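PDB 4R9N: Lmo0547 protein from Listeria monocytogenes, which probably binds a sugar effector through its putative sugar-binding domain and, as a member of the SorC family, probably regulates transcription by sequence-specific DNA binding. Local coordinates for residues 53-58 and 147-152; 79-84 and 110-115. All blocks are in the same frame, centred on the assembly; numbering follows the deposited sequence. Where two conformers were deposited one is given.

Contact 1: 53-58 and 147-152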
# COMPACT_ATOMS: atom_id res chain seq x y z
N LYS A 53 15.11 -5.41 -8.96
CA LYS A 53 16.27 -4.56 -8.63
C LYS A 53 15.88 -3.45 -7.64
O LYS A 53 16.74 -2.96 -6.89
CB LYS A 53 16.76 -3.80 -9.88
CG LYS A 53 17.12 -4.66 -11.07
CD LYS A 53 17.40 -3.84 -12.36
CE LYS A 53 16.27 -2.95 -12.87
NZ LYS A 53 15.01 -3.62 -13.36
N THR A 54 14.60 -3.04 -7.71
CA THR A 54 14.10 -1.94 -6.95
C THR A 54 12.67 -2.24 -6.43
O THR A 54 11.80 -2.80 -7.18
CB THR A 54 14.08 -0.65 -7.75
OG1 THR A 54 13.30 -0.84 -8.95
CG2 THR A 54 15.52 -0.09 -8.13
N LEU A 55 12.43 -1.85 -5.19
CA LEU A 55 11.18 -2.19 -4.50
C LEU A 55 10.69 -0.91 -3.75
O LEU A 55 11.45 -0.35 -2.96
CB LEU A 55 11.39 -3.30 -3.51
CG LEU A 55 10.27 -3.61 -2.51
CD1 LEU A 55 9.13 -4.19 -3.31
CD2 LEU A 55 10.74 -4.64 -1.51
N GLY A 56 9.49 -0.47 -4.05
CA GLY A 56 8.84 0.66 -3.37
C GLY A 56 7.88 0.11 -2.30
O GLY A 56 7.19 -0.91 -2.51
N ILE A 57 7.88 0.75 -1.14
CA ILE A 57 7.07 0.36 -0.01
C ILE A 57 6.25 1.57 0.45
O ILE A 57 6.77 2.69 0.56
CB ILE A 57 7.98 -0.12 1.14
CG1 ILE A 57 8.89 -1.24 0.70
CG2 ILE A 57 7.20 -0.55 2.40
CD1 ILE A 57 8.31 -2.57 0.42
N SER A 58 4.98 1.32 0.74
CA SER A 58 4.15 2.32 1.37
C SER A 58 4.25 2.28 2.89
O SER A 58 5.33 2.09 3.45
CB SER A 58 2.72 2.19 0.83
OG SER A 58 1.92 3.31 1.16
N MSE A 147 8.72 -2.87 -8.66
CA MSE A 147 7.51 -3.32 -7.95
C MSE A 147 7.22 -2.51 -6.77
O MSE A 147 8.14 -1.98 -6.14
CB MSE A 147 7.85 -4.77 -7.51
CG MSE A 147 7.12 -5.43 -6.39
SE MSE A 147 8.09 -7.19 -6.10
CE MSE A 147 6.70 -7.42 -4.92
N ALA A 148 5.95 -2.49 -6.33
CA ALA A 148 5.59 -1.68 -5.14
C ALA A 148 4.64 -2.53 -4.29
O ALA A 148 3.85 -3.30 -4.85
CB ALA A 148 4.93 -0.39 -5.55
N ILE A 149 4.72 -2.39 -2.98
CA ILE A 149 3.82 -3.06 -2.06
C ILE A 149 3.06 -1.97 -1.32
O ILE A 149 3.66 -1.09 -0.69
CB ILE A 149 4.55 -3.94 -1.09
CG1 ILE A 149 5.35 -4.97 -1.91
CG2 ILE A 149 3.57 -4.55 -0.05
CD1 ILE A 149 6.23 -5.89 -1.07
N VAL A 150 1.73 -2.06 -1.38
CA VAL A 150 0.86 -1.03 -0.77
C VAL A 150 -0.25 -1.74 0.04
O VAL A 150 -0.57 -2.92 -0.19
CB VAL A 150 0.23 -0.08 -1.83
CG1 VAL A 150 1.27 0.62 -2.62
CG2 VAL A 150 -0.72 -0.86 -2.72
N GLY A 151 -0.80 -1.00 1.00
CA GLY A 151 -2.07 -1.37 1.66
C GLY A 151 -3.25 -0.64 1.00
O GLY A 151 -3.09 0.36 0.32
N VAL A 152 -4.46 -1.08 1.28
CA VAL A 152 -5.63 -0.36 0.81
C VAL A 152 -6.45 -0.07 2.07
O VAL A 152 -6.66 -0.96 2.91
CB VAL A 152 -6.49 -1.15 -0.20
CG1 VAL A 152 -7.67 -0.29 -0.68
CG2 VAL A 152 -5.67 -1.61 -1.36
O HOH W 1 -1.25 2.34 1.16
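The carbonyl oxygen of Gly56 is approached twice from strand 147-151: Ile149 N donates a hydrogen bond to Gly56 O at 2.9 Å, tilted from the carbonyl plane, and Ala148 CA brings a CH to within 3.2 Å of Gly56 O. Met147 O is used in the same dual way, taking an almost straight bond from Gly56 N (2.9 Å, 174° at the hydrogen) in its carbonyl plane while Leu55 CA lies alongside. This is parallel beta pairing, continued by Ser58 N to Ile149 O (3.1 Å); at the opposite end, Met147 N to Thr54 O is weak at 3.4 Å. Just past the pairing, one water donates to Gly151 O and weakly to Ser58 OG, whose stronger partner is Asn185.

An apolar patch covers one face of the strands. Leu55, with CG anti to the backbone N (chi1 169°), brings CD1 alongside Met147 CG (3.9 Å), and the same methyl meets Ile149 CD1 at 4.0 Å. The selenomethionine at 147 runs past it as an extended chain. Ile57 bends at chi2 (-71°), and its CD1 also meets Ile149 CD1, 4.2 Å away. Beyond the patch, Ile49 of helix 30-49 packs on Leu55, Met147 and Ile149, while Ile99, Cys100 and Leu103 of helix 96-107 meet Ile57. These strands lie inside the Rossmann-like parallel sheet, with strand 79-82 beside 54-57 and strand 217-221 beside 147-151.

Contact 2: 79-84 and 110-115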
# COMPACT_ATOMS: atom_id res chain seq x y z
N THR A 79 17.55 -2.09 -4.13
CA THR A 79 17.32 -0.79 -3.49
C THR A 79 15.85 -0.65 -3.13
O THR A 79 15.00 -0.84 -3.98
CB THR A 79 17.76 0.36 -4.41
OG1 THR A 79 19.15 0.15 -4.70
CG2 THR A 79 17.61 1.71 -3.77
N ILE A 80 15.58 -0.37 -1.85
CA ILE A 80 14.21 -0.16 -1.31
C ILE A 80 13.96 1.33 -1.13
O ILE A 80 14.82 2.05 -0.55
CB ILE A 80 14.08 -0.87 0.06
CG1 ILE A 80 14.48 -2.31 -0.07
CG2 ILE A 80 12.63 -0.81 0.57
CD1 ILE A 80 14.49 -3.00 1.28
N ILE A 81 12.81 1.78 -1.63
CA ILE A 81 12.45 3.20 -1.69
C ILE A 81 11.09 3.41 -1.01
O ILE A 81 10.09 2.79 -1.39
CB ILE A 81 12.26 3.66 -3.15
CG1 ILE A 81 13.40 3.21 -4.05
CG2 ILE A 81 12.00 5.17 -3.22
CD1 ILE A 81 14.66 3.98 -3.84
N PRO A 82 11.02 4.36 -0.06
CA PRO A 82 9.72 4.68 0.56
C PRO A 82 8.91 5.51 -0.43
O PRO A 82 9.49 6.36 -1.17
CB PRO A 82 10.12 5.51 1.82
CG PRO A 82 11.44 6.02 1.52
CD PRO A 82 12.13 5.05 0.60
N LEU A 83 7.62 5.22 -0.52
CA LEU A 83 6.77 5.86 -1.50
C LEU A 83 5.98 7.04 -0.87
O LEU A 83 5.15 7.64 -1.55
CB LEU A 83 5.82 4.87 -2.10
CG LEU A 83 6.51 3.77 -2.88
CD1 LEU A 83 5.50 2.76 -3.37
CD2 LEU A 83 7.36 4.28 -3.99
N ILE A 84 6.20 7.30 0.43
CA ILE A 84 5.44 8.35 1.13
C ILE A 84 6.33 8.84 2.26
O ILE A 84 7.11 8.07 2.78
CB ILE A 84 4.10 7.84 1.68
CG1 ILE A 84 3.36 9.01 2.34
CG2 ILE A 84 4.22 6.66 2.63
CD1 ILE A 84 1.93 8.84 2.29
N HIS A 110 20.39 -1.89 -0.20
CA HIS A 110 20.41 -0.43 -0.19
C HIS A 110 18.98 0.10 0.11
O HIS A 110 17.97 -0.59 -0.11
CB HIS A 110 20.89 0.10 -1.52
CG HIS A 110 22.13 -0.56 -2.02
ND1 HIS A 110 23.38 -0.31 -1.48
CD2 HIS A 110 22.32 -1.49 -2.99
CE1 HIS A 110 24.28 -1.05 -2.10
NE2 HIS A 110 23.66 -1.77 -3.02
N SER A 111 18.91 1.32 0.60
CA SER A 111 17.58 1.99 0.81
C SER A 111 17.76 3.46 0.72
O SER A 111 18.92 3.96 0.88
CB SER A 111 16.98 1.61 2.19
OG SER A 111 17.84 2.04 3.24
N LYS A 112 16.69 4.17 0.43
CA LYS A 112 16.69 5.60 0.44
C LYS A 112 15.75 6.06 1.53
O LYS A 112 14.93 5.32 1.99
CB LYS A 112 16.28 6.16 -0.95
CG LYS A 112 17.29 5.85 -2.07
CD LYS A 112 18.68 6.39 -1.71
CE LYS A 112 19.53 6.74 -2.92
NZ LYS A 112 19.51 5.58 -3.85
N TYR A 113 15.91 7.29 1.98
CA TYR A 113 15.08 7.89 3.05
C TYR A 113 14.35 9.05 2.42
O TYR A 113 14.96 9.79 1.64
CB TYR A 113 16.02 8.40 4.17
CG TYR A 113 15.35 8.66 5.50
CD1 TYR A 113 15.10 7.63 6.40
CD2 TYR A 113 14.98 9.98 5.89
CE1 TYR A 113 14.50 7.89 7.63
CE2 TYR A 113 14.36 10.23 7.11
CZ TYR A 113 14.12 9.15 7.95
OH TYR A 113 13.46 9.33 9.10
N LEU A 114 13.09 9.24 2.75
CA LEU A 114 12.35 10.35 2.22
C LEU A 114 12.39 11.39 3.33
O LEU A 114 11.71 11.28 4.27
CB LEU A 114 10.95 9.89 1.80
CG LEU A 114 10.12 10.76 0.93
CD1 LEU A 114 10.94 11.48 -0.16
CD2 LEU A 114 9.00 9.97 0.30
N TYR A 115 13.29 12.36 3.19
CA TYR A 115 13.52 13.40 4.18
C TYR A 115 12.34 14.46 4.23
O TYR A 115 12.58 15.65 3.86
CB TYR A 115 14.92 14.03 3.87
CG TYR A 115 16.14 13.07 4.12
CD1 TYR A 115 16.34 12.46 5.35
CD2 TYR A 115 17.08 12.80 3.14
CE1 TYR A 115 17.41 11.60 5.59
CE2 TYR A 115 18.17 11.93 3.37
CZ TYR A 115 18.32 11.32 4.60
OH TYR A 115 19.37 10.44 4.88
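Ile80 and its neighbours meet segment 110-115 across a beta-alpha-beta crossover, in which helix 96-107 links two adjacent parallel strands. Ile80 N donates to His110 O (3.0 Å), coming from above the carbonyl plane, whereas Lys112 N meets Ile80 O head-on at 3.0 Å. The next donor in this pattern would be residue 82, but it is a proline without an N-H: Pro82 CD presses on Lys112 O at 3.1 Å, and the regular pairing stops there.

Packing stays close beyond that point, because Pro82 CG rests on Leu114 CB (3.9 Å) while Asn97 of the linking helix bonds Leu114 N. On the face of Ile80 and Ser111, the same helix supplies Cys100 against Ile80 and Lys104 for Ser111 OG.

The side of Thr79, His110 and Lys112 is more open to solvent. Thr79 OG1 lies 3.6 Å from His110 CB, obliquely to an exposed imidazole, and the amine of Lys112 makes a long, weak ion pair with Glu141. Lys112 CG nevertheless lies against Ile81 CD1 at 3.7 Å. Leu114, its CG anti to the backbone N (chi1 -165°), sets Leu114 CD2 3.5 Å from Ile84 C.

In the fold
Contacts 1 and 2 illustrate how a parallel alpha/beta sheet changes from its middle to its rim. They share one sheet and are joined by the neighbouring strands 54-57 and 79-82, where Leu55 O and Ile57 O probably accept hydrogen bonds from Ile81 N and Leu83 N. Contact 1 is buried, its centre about 7 Å from the centre of the chain, and unites aliphatic groups beneath helices; the centre of contact 2 lies about 14 Å from it, and this contact includes strand 110-111 at one edge of the sheet and mixes a buried proline-leucine end with exposed polar groups. Helix 96-107 borders both. Along the chain, contact 2 is nested in the loop that contact 1 closes, and Asn185 reaches both, at Ser58 and Leu83.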